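Local coordinates for aminotransferase, class I (Staphylococcus aureus, PDB 2O1B), which probably catalyses PLP-dependent amino-group transfer between aspartate and 2-oxoglutarate, as a class I aminotransferase, at residues 251-257 / 294-298; 97-101 / 298-302; 69-73 / 287-293. One frame throughout, in Å; residues are numbered along the deposited sequence.

Interaction 1 (251-257 / 294-298); sequences LSKGYNM and AIYAL. With PLP (pyridoxal-5'-phosphate), chain B.
Tyr255 and Leu251, on the loop that carries the PLP lysine of this fold-type I aminotransferase, lean against Ala294, Ala297 and Leu298 of helix 288-300. The tight part centres on the Ala297 methyl. This methyl, CB, lies over one face of the Tyr255 ring, 4.2 Å from the centroid and 14° off the normal, a CH-pi contact, and also meets SE of the selenomethionine Met257 at 4.0 Å. Leu251 brings a single methyl to the helix, CD2 packing 3.9 Å from Ala294 CA and reaching on to Ala297. At the hydroxyl end of the tyrosine, Leu298 CD2 comes in oblique to the ring, 3.7 Å from Tyr255 OH, the side chains crossing at about a right angle. The contact is buried and largely apolar, without hydrogen bonds between the segments; Tyr255 CE2 also rests by Ala297 O.

The outer side of the helix is looser: Ile295 and Tyr296 are partly exposed and take no part. On the far side of the loop, Ser252 and Lys253 pack against Tyr81 of the second subunit; Ser252 OG donates to PLP O1P at 2.6 Å, and Lys253 NZ is bonded covalently to PLP C4A, modelled at 1.8 Å.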
loop_
_atom_site.group_PDB
_atom_site.type_symbol
_atom_site.label_atom_id
_atom_site.label_comp_id
_atom_site.label_asym_id
_atom_site.label_seq_id
_atom_site.Cartn_x
_atom_site.Cartn_y
_atom_site.Cartn_z
ATOM N N LEU A 251 8.730 1.357 12.222
ATOM C CA LEU A 251 8.238 1.811 13.538
ATOM C C LEU A 251 7.404 0.761 14.303
ATOM O O LEU A 251 7.063 0.949 15.482
ATOM C CB LEU A 251 7.444 3.113 13.394
ATOM C CG LEU A 251 8.224 4.404 13.099
ATOM C CD1 LEU A 251 8.629 4.534 11.639
ATOM C CD2 LEU A 251 7.399 5.616 13.516
ATOM N N SER A 252 7.089 -0.342 13.634
ATOM C CA SER A 252 6.212 -1.378 14.196
ATOM C C SER A 252 6.657 -1.954 15.535
ATOM O O SER A 252 5.902 -1.918 16.518
ATOM C CB SER A 252 6.030 -2.528 13.199
ATOM O OG SER A 252 5.272 -2.116 12.082
ATOM N N LYS A 253 7.873 -2.498 15.577
ATOM C CA LYS A 253 8.320 -3.208 16.781
ATOM C C LYS A 253 8.921 -2.269 17.803
ATOM O O LYS A 253 8.538 -2.298 18.967
ATOM C CB LYS A 253 9.289 -4.346 16.452
ATOM C CG LYS A 253 8.569 -5.591 15.985
ATOM C CD LYS A 253 8.790 -5.816 14.518
ATOM C CE LYS A 253 7.836 -6.871 14.035
ATOM N NZ LYS A 253 8.481 -7.673 12.961
ATOM N N GLY A 254 9.836 -1.419 17.354
ATOM C CA GLY A 254 10.445 -0.421 18.234
ATOM C C GLY A 254 9.453 0.408 19.032
ATOM O O GLY A 254 9.650 0.620 20.232
ATOM N N TYR A 255 8.384 0.873 18.376
ATOM C CA TYR A 255 7.449 1.825 18.998
ATOM C C TYR A 255 6.076 1.238 19.357
ATOM O O TYR A 255 5.180 1.972 19.801
ATOM C CB TYR A 255 7.279 3.091 18.131
ATOM C CG TYR A 255 8.556 3.856 17.850
ATOM C CD1 TYR A 255 9.210 3.739 16.614
ATOM C CD2 TYR A 255 9.121 4.679 18.813
ATOM C CE1 TYR A 255 10.389 4.446 16.349
ATOM C CE2 TYR A 255 10.299 5.377 18.562
ATOM C CZ TYR A 255 10.922 5.262 17.331
ATOM O OH TYR A 255 12.076 5.966 17.100
ATOM N N ASN A 256 5.920 -0.079 19.213
ATOM C CA ASN A 256 4.625 -0.735 19.456
ATOM C C ASN A 256 3.536 -0.099 18.582
ATOM O O ASN A 256 2.466 0.277 19.062
ATOM C CB ASN A 256 4.237 -0.703 20.946
ATOM C CG ASN A 256 5.140 -1.568 21.812
ATOM O OD1 ASN A 256 5.918 -2.380 21.307
ATOM N ND2 ASN A 256 5.036 -1.401 23.127
HETATM N N MSE A 257 3.849 0.029 17.296
HETATM C CA MSE A 257 2.970 0.678 16.321
HETATM C C MSE A 257 2.735 -0.229 15.116
HETATM O O MSE A 257 2.554 0.257 13.994
HETATM C CB MSE A 257 3.593 1.992 15.845
HETATM C CG MSE A 257 3.676 3.099 16.906
HETATM SE SE MSE A 257 4.548 4.727 16.266
HETATM C CE MSE A 257 3.233 5.328 14.944
ATOM N N ALA A 294 4.047 9.508 13.484
ATOM C CA ALA A 294 5.368 8.978 13.172
ATOM C C ALA A 294 6.505 9.973 13.471
ATOM O O ALA A 294 7.560 9.589 14.003
ATOM C CB ALA A 294 5.415 8.527 11.726
ATOM N N ILE A 295 6.276 11.244 13.137
ATOM C CA ILE A 295 7.230 12.321 13.386
ATOM C C ILE A 295 7.432 12.409 14.882
ATOM O O ILE A 295 8.560 12.465 15.369
ATOM C CB ILE A 295 6.694 13.693 12.864
ATOM C CG1 ILE A 295 6.789 13.771 11.335
ATOM C CG2 ILE A 295 7.447 14.882 13.521
ATOM C CD1 ILE A 295 5.813 14.772 10.691
ATOM N N TYR A 296 6.324 12.418 15.611
ATOM C CA TYR A 296 6.388 12.548 17.055
ATOM C C TYR A 296 7.173 11.389 17.657
ATOM O O TYR A 296 8.006 11.603 18.524
ATOM C CB TYR A 296 4.989 12.614 17.646
ATOM C CG TYR A 296 4.996 13.098 19.064
ATOM C CD1 TYR A 296 4.939 12.201 20.129
ATOM C CD2 TYR A 296 5.099 14.457 19.348
ATOM C CE1 TYR A 296 4.960 12.650 21.433
ATOM C CE2 TYR A 296 5.115 14.914 20.645
ATOM C CZ TYR A 296 5.044 14.007 21.678
ATOM O OH TYR A 296 5.060 14.474 22.964
ATOM N N ALA A 297 6.936 10.173 17.156
ATOM C CA ALA A 297 7.604 8.984 17.677
ATOM C C ALA A 297 9.113 9.072 17.500
ATOM O O ALA A 297 9.865 8.938 18.465
ATOM C CB ALA A 297 7.056 7.729 17.025
ATOM N N LEU A 298 9.540 9.307 16.261
ATOM C CA LEU A 298 10.954 9.390 15.908
ATOM C C LEU A 298 11.689 10.469 16.665
ATOM O O LEU A 298 12.806 10.250 17.124
ATOM C CB LEU A 298 11.116 9.608 14.399
ATOM C CG LEU A 298 10.716 8.401 13.545
ATOM C CD1 LEU A 298 10.562 8.794 12.078
ATOM C CD2 LEU A 298 11.753 7.307 13.706
HETATM N N1 PLP B . 11.086 -7.562 8.135
HETATM C C2 PLP B . 11.278 -8.301 9.287
HETATM C C2A PLP B . 12.579 -9.029 9.485
HETATM C C3 PLP B . 10.266 -8.319 10.249
HETATM O O3 PLP B . 10.409 -9.032 11.404
HETATM C C4 PLP B . 9.078 -7.606 10.035
HETATM C C4A PLP B . 8.293 -7.195 11.246
HETATM C C5 PLP B . 8.893 -6.877 8.858
HETATM C C6 PLP B . 9.910 -6.863 7.904
HETATM C C5A PLP B . 7.602 -6.116 8.587
HETATM O O4P PLP B . 7.492 -4.933 9.357
HETATM P P PLP B . 6.288 -3.888 9.099
HETATM O O1P PLP B . 5.297 -3.976 10.248
HETATM O O2P PLP B . 5.639 -4.265 7.794
HETATM O O3P PLP B . 6.895 -2.514 9.048
#

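Interaction 2 (97-101 / 298-302)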
loop_
_atom_site.group_PDB
_atom_site.type_symbol
_atom_site.label_atom_id
_atom_site.label_comp_id
_atom_site.label_asym_id
_atom_site.label_seq_id
_atom_site.Cartn_x
_atom_site.Cartn_y
_atom_site.Cartn_z
ATOM N N PHE A 97 16.858 11.333 12.942
ATOM C CA PHE A 97 16.938 10.048 13.635
ATOM C C PHE A 97 18.208 9.316 13.210
ATOM O O PHE A 97 19.050 8.986 14.048
ATOM C CB PHE A 97 15.676 9.232 13.331
ATOM C CG PHE A 97 15.631 7.873 13.982
ATOM C CD1 PHE A 97 15.225 7.732 15.307
ATOM C CD2 PHE A 97 15.924 6.729 13.251
ATOM C CE1 PHE A 97 15.154 6.466 15.909
ATOM C CE2 PHE A 97 15.856 5.465 13.847
ATOM C CZ PHE A 97 15.461 5.340 15.179
ATOM N N TYR A 98 18.375 9.098 11.908
ATOM C CA TYR A 98 19.581 8.435 11.423
ATOM C C TYR A 98 20.894 9.116 11.810
ATOM O O TYR A 98 21.876 8.434 12.116
ATOM C CB TYR A 98 19.491 8.133 9.926
ATOM C CG TYR A 98 19.143 6.681 9.716
ATOM C CD1 TYR A 98 17.879 6.187 10.064
ATOM C CD2 TYR A 98 20.092 5.788 9.225
ATOM C CE1 TYR A 98 17.569 4.830 9.904
ATOM C CE2 TYR A 98 19.786 4.437 9.048
ATOM C CZ TYR A 98 18.529 3.967 9.393
ATOM O OH TYR A 98 18.238 2.634 9.228
ATOM N N GLN A 99 20.898 10.448 11.838
ATOM C CA GLN A 99 22.074 11.200 12.256
ATOM C C GLN A 99 22.439 10.937 13.719
ATOM O O GLN A 99 23.570 10.553 14.015
ATOM C CB GLN A 99 21.894 12.710 12.011
ATOM C CG GLN A 99 23.137 13.537 12.339
ATOM C CD GLN A 99 24.325 13.176 11.467
ATOM O OE1 GLN A 99 24.257 13.232 10.236
ATOM N NE2 GLN A 99 25.419 12.802 12.101
ATOM N N ARG A 100 21.501 11.153 14.640
ATOM C CA ARG A 100 21.835 10.954 16.055
ATOM C C ARG A 100 21.902 9.474 16.457
ATOM O O ARG A 100 22.580 9.134 17.421
ATOM C CB ARG A 100 20.936 11.774 16.996
ATOM C CG ARG A 100 19.485 11.397 16.961
ATOM C CD ARG A 100 18.668 12.151 18.003
ATOM N NE ARG A 100 17.384 11.472 18.153
ATOM C CZ ARG A 100 16.288 11.732 17.441
ATOM N NH1 ARG A 100 16.274 12.697 16.529
ATOM N NH2 ARG A 100 15.194 11.021 17.654
ATOM N N GLN A 101 21.222 8.600 15.712
ATOM C CA GLN A 101 21.272 7.168 16.010
ATOM C C GLN A 101 22.537 6.502 15.452
ATOM O O GLN A 101 23.229 5.776 16.177
ATOM C CB GLN A 101 20.005 6.432 15.519
ATOM C CG GLN A 101 18.727 6.704 16.345
ATOM C CD GLN A 101 18.679 5.942 17.664
ATOM O OE1 GLN A 101 19.474 5.025 17.897
ATOM N NE2 GLN A 101 17.730 6.308 18.526
ATOM N N LEU A 298 9.540 9.307 16.261
ATOM C CA LEU A 298 10.954 9.390 15.908
ATOM C C LEU A 298 11.689 10.469 16.665
ATOM O O LEU A 298 12.806 10.250 17.124
ATOM C CB LEU A 298 11.116 9.608 14.399
ATOM C CG LEU A 298 10.716 8.401 13.545
ATOM C CD1 LEU A 298 10.562 8.794 12.078
ATOM C CD2 LEU A 298 11.753 7.307 13.706
ATOM N N ASN A 299 11.055 11.630 16.799
ATOM C CA ASN A 299 11.671 12.763 17.484
ATOM C C ASN A 299 11.841 12.587 18.988
ATOM O O ASN A 299 12.787 13.115 19.568
ATOM C CB ASN A 299 10.890 14.056 17.217
ATOM C CG ASN A 299 11.094 14.597 15.810
ATOM O OD1 ASN A 299 10.309 15.429 15.347
ATOM N ND2 ASN A 299 12.140 14.131 15.118
ATOM N N HIS A 300 10.933 11.865 19.630
ATOM C CA HIS A 300 10.886 11.914 21.099
ATOM C C HIS A 300 11.129 10.606 21.844
ATOM O O HIS A 300 11.199 10.616 23.075
ATOM C CB HIS A 300 9.561 12.515 21.564
ATOM C CG HIS A 300 9.361 13.930 21.133
ATOM N ND1 HIS A 300 8.511 14.280 20.105
ATOM C CD2 HIS A 300 9.894 15.085 21.594
ATOM C CE1 HIS A 300 8.531 15.593 19.951
ATOM N NE2 HIS A 300 9.370 16.103 20.835
ATOM N N TYR A 301 11.270 9.491 21.127
ATOM C CA TYR A 301 11.269 8.186 21.810
ATOM C C TYR A 301 12.535 7.327 21.703
ATOM O O TYR A 301 12.464 6.099 21.673
ATOM C CB TYR A 301 10.004 7.395 21.460
ATOM C CG TYR A 301 8.749 8.013 22.045
ATOM C CD1 TYR A 301 8.051 9.006 21.356
ATOM C CD2 TYR A 301 8.268 7.605 23.285
ATOM C CE1 TYR A 301 6.903 9.583 21.896
ATOM C CE2 TYR A 301 7.120 8.170 23.831
ATOM C CZ TYR A 301 6.442 9.150 23.130
ATOM O OH TYR A 301 5.307 9.699 23.670
ATOM N N ASP A 302 13.690 7.984 21.687
ATOM C CA ASP A 302 14.976 7.282 21.722
ATOM C C ASP A 302 15.122 6.420 22.987
ATOM O O ASP A 302 15.565 5.273 22.913
ATOM C CB ASP A 302 16.128 8.292 21.661
ATOM C CG ASP A 302 16.359 8.845 20.268
ATOM O OD1 ASP A 302 17.295 9.666 20.116
ATOM O OD2 ASP A 302 15.622 8.458 19.336
HETATM O O HOH W 1 14.088 12.385 14.642
HETATM O O HOH W 2 17.516 4.691 20.992
#
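Arg100 grips the carboxylate of Asp302 side-on with two nitrogens, one to each oxygen, in a salt bridge. Arg100 NE donates to Asp302 OD1 at 2.7 Å, almost straight at 174°, on the syn side and somewhat out of the carboxylate plane. Arg100 NH2 meets Asp302 OD2 at 3.1 Å from above that plane, the two flat groups being turned 36° apart. Arg100 NH2 also makes a weak, bent bond to Leu298 O at 2.6 Å. The arginine gets there with CG between backbone N and carbonyl carbon (chi1 64°) and its chain extended from CG to NE.

Asp302 OD2 also receives a weak bond from Gln101 NE2, whose amide stands nearly perpendicular to the carboxylate. Beneath, Leu298 CD2 lies over one face of the Phe97 ring, 4.0 Å from its centroid, and Gln101 CG over the opposite one, sandwiching the ring.

Waters join Arg100 NH1 to Asn299 ND2, weakly on the asparagine side, and Gln101 NE2 to Asp302 O. Gln101 OE1 is hydrogen-bonded to Lys231 NZ, consistent with NE2 being turned to Asp302. Helix 88-102 thus meets the turn between helices 288-300 and 302-325; Leu305 touches Phe97, whose ring meets Tyr249 of strand 245-250 edge-to-face.

Interaction 3 (69-73 / 287-293)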
loop_
_atom_site.group_PDB
_atom_site.type_symbol
_atom_site.label_atom_id
_atom_site.label_comp_id
_atom_site.label_asym_id
_atom_site.label_seq_id
_atom_site.Cartn_x
_atom_site.Cartn_y
_atom_site.Cartn_z
ATOM N N PHE A 69 -1.499 11.732 17.591
ATOM C CA PHE A 69 -2.339 11.223 16.498
ATOM C C PHE A 69 -3.777 11.769 16.644
ATOM O O PHE A 69 -4.332 12.323 15.701
ATOM C CB PHE A 69 -2.318 9.693 16.495
ATOM C CG PHE A 69 -2.603 9.055 15.144
ATOM C CD1 PHE A 69 -1.939 7.894 14.774
ATOM C CD2 PHE A 69 -3.531 9.599 14.262
ATOM C CE1 PHE A 69 -2.191 7.288 13.558
ATOM C CE2 PHE A 69 -3.803 8.994 13.035
ATOM C CZ PHE A 69 -3.125 7.840 12.684
ATOM N N GLN A 70 -4.361 11.644 17.832
ATOM C CA GLN A 70 -5.692 12.158 18.108
ATOM C C GLN A 70 -5.833 13.624 17.687
ATOM O O GLN A 70 -6.823 14.001 17.061
ATOM C CB GLN A 70 -6.057 11.968 19.594
ATOM C CG GLN A 70 -6.283 10.488 19.933
ATOM C CD GLN A 70 -6.549 10.198 21.398
ATOM O OE1 GLN A 70 -7.167 9.180 21.721
ATOM N NE2 GLN A 70 -6.075 11.070 22.293
ATOM N N LYS A 71 -4.822 14.423 18.018
ATOM C CA LYS A 71 -4.811 15.843 17.686
ATOM C C LYS A 71 -4.650 16.087 16.197
ATOM O O LYS A 71 -5.328 16.955 15.637
ATOM C CB LYS A 71 -3.742 16.587 18.487
ATOM C CG LYS A 71 -4.121 16.726 19.944
ATOM C CD LYS A 71 -3.234 17.702 20.694
ATOM C CE LYS A 71 -3.815 18.026 22.066
ATOM N NZ LYS A 71 -5.013 18.933 22.003
ATOM N N ALA A 72 -3.769 15.309 15.564
ATOM C CA ALA A 72 -3.508 15.386 14.121
ATOM C C ALA A 72 -4.724 15.108 13.241
ATOM O O ALA A 72 -4.714 15.435 12.053
ATOM C CB ALA A 72 -2.365 14.447 13.736
ATOM N N LEU A 73 -5.765 14.493 13.801
ATOM C CA LEU A 73 -6.943 14.141 13.000
ATOM C C LEU A 73 -7.795 15.371 12.706
ATOM O O LEU A 73 -8.567 15.387 11.746
ATOM C CB LEU A 73 -7.773 13.028 13.674
ATOM C CG LEU A 73 -7.115 11.631 13.685
ATOM C CD1 LEU A 73 -7.672 10.748 14.809
ATOM C CD2 LEU A 73 -7.238 10.905 12.343
ATOM N N PHE A 287 -1.324 9.132 4.841
ATOM C CA PHE A 287 -2.215 9.850 5.747
ATOM C C PHE A 287 -1.426 10.865 6.568
ATOM O O PHE A 287 -0.482 10.501 7.259
ATOM C CB PHE A 287 -2.916 8.825 6.649
ATOM C CG PHE A 287 -4.042 9.383 7.495
ATOM C CD1 PHE A 287 -4.733 10.542 7.130
ATOM C CD2 PHE A 287 -4.447 8.695 8.647
ATOM C CE1 PHE A 287 -5.787 11.031 7.920
ATOM C CE2 PHE A 287 -5.504 9.179 9.441
ATOM C CZ PHE A 287 -6.175 10.344 9.071
ATOM N N GLY A 288 -1.797 12.137 6.465
ATOM C CA GLY A 288 -1.086 13.196 7.168
ATOM C C GLY A 288 -1.007 12.996 8.676
ATOM O O GLY A 288 0.039 13.221 9.277
ATOM N N ALA A 289 -2.117 12.591 9.288
ATOM C CA ALA A 289 -2.163 12.357 10.743
ATOM C C ALA A 289 -1.262 11.182 11.168
ATOM O O ALA A 289 -0.647 11.220 12.235
ATOM C CB ALA A 289 -3.583 12.138 11.202
ATOM N N LEU A 290 -1.183 10.148 10.331
ATOM C CA LEU A 290 -0.228 9.058 10.551
ATOM C C LEU A 290 1.204 9.570 10.443
ATOM O O LEU A 290 2.083 9.171 11.217
ATOM C CB LEU A 290 -0.471 7.893 9.580
ATOM C CG LEU A 290 0.493 6.696 9.660
ATOM C CD1 LEU A 290 0.561 6.078 11.074
ATOM C CD2 LEU A 290 0.151 5.622 8.604
ATOM N N GLN A 291 1.449 10.466 9.492
ATOM C CA GLN A 291 2.781 11.076 9.375
ATOM C C GLN A 291 3.169 11.850 10.641
ATOM O O GLN A 291 4.299 11.734 11.121
ATOM C CB GLN A 291 2.861 11.991 8.150
ATOM C CG GLN A 291 2.815 11.284 6.792
ATOM C CD GLN A 291 3.165 12.232 5.672
ATOM O OE1 GLN A 291 4.262 12.797 5.657
ATOM N NE2 GLN A 291 2.239 12.431 4.737
ATOM N N ASP A 292 2.234 12.624 11.190
ATOM C CA ASP A 292 2.488 13.409 12.407
ATOM C C ASP A 292 2.793 12.534 13.637
ATOM O O ASP A 292 3.698 12.847 14.425
ATOM C CB ASP A 292 1.300 14.354 12.696
ATOM C CG ASP A 292 1.194 15.491 11.671
ATOM O OD1 ASP A 292 2.100 15.588 10.814
ATOM O OD2 ASP A 292 0.213 16.275 11.702
ATOM N N ALA A 293 2.035 11.449 13.804
ATOM C CA ALA A 293 2.293 10.487 14.870
ATOM C C ALA A 293 3.679 9.853 14.721
ATOM O O ALA A 293 4.391 9.684 15.701
ATOM C CB ALA A 293 1.223 9.419 14.879
#
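Phe69 lays its ring against the backbone of helix 288-300, where the carbonyl oxygen of Ala289 stands 3.8 Å above the ring plane, over its centre. Around the ring the contacts are with aliphatic carbons: Phe69 CD1 touches Ala293 CB at 3.5 Å, its CE2 reaches Ala289 CB at 3.6 Å, and its CE1 meets Leu290 CD1 at 3.9 Å. CG is roughly anti to the backbone N (chi1 -154°), which turns the ring toward helix 288-300.

Phe287 CE2 comes to the edge of the Phe69 ring, near its plane, 4.0 Å from Phe69 CE2. The Phe287 ring in turn receives Leu73 CD2 at its own edge, 3.5 Å from CZ, the two side chains crossing at about a right angle, and has Ala289 CB over one face, offset toward the rim.

This is antiparallel helix packing at close approach through alanines, the end of helix 63-72 lying against the N-terminal part of helix 288-300, with Phe69 beside Ala293 and Ala72 beside Ala289. Small side chains let the backbones come close: CA of Ala72 and CA of Ala289 are 4.7 Å apart, and the two CB atoms touch at 3.6 Å.

Asp292 contributes packing here, with CB and OD2 beside the Ala72 methyl; its OD1 forms a salt bridge with Lys87. Beyond the pair lies the dimer interface, where Phe69 packs on Leu73 of the second subunit and the Phe287 ring meets that of Phe260 of the second subunit.

In the fold
Helix 288-300 is common to all three interactions, which follow one another along it and just past its ends: 287-293 in interaction 3, 294-298 in interaction 1 and 298-302 in interaction 2, the last two sharing Leu298. Its partners come from earlier in the chain, in the order 69-73, 97-101 and 251-257. Interaction 1 lies in the middle, its centre about 11 Å from that of interaction 2 and about 13 Å from that of interaction 3, whereas the centres of interactions 2 and 3 are about 19 Å apart. Tyr255 OH packs 3.3 Å from Phe97 CE1, joining interactions 1 and 2. One helix thus connects the dimer interface, the PLP-lysine loop and helix 88-102.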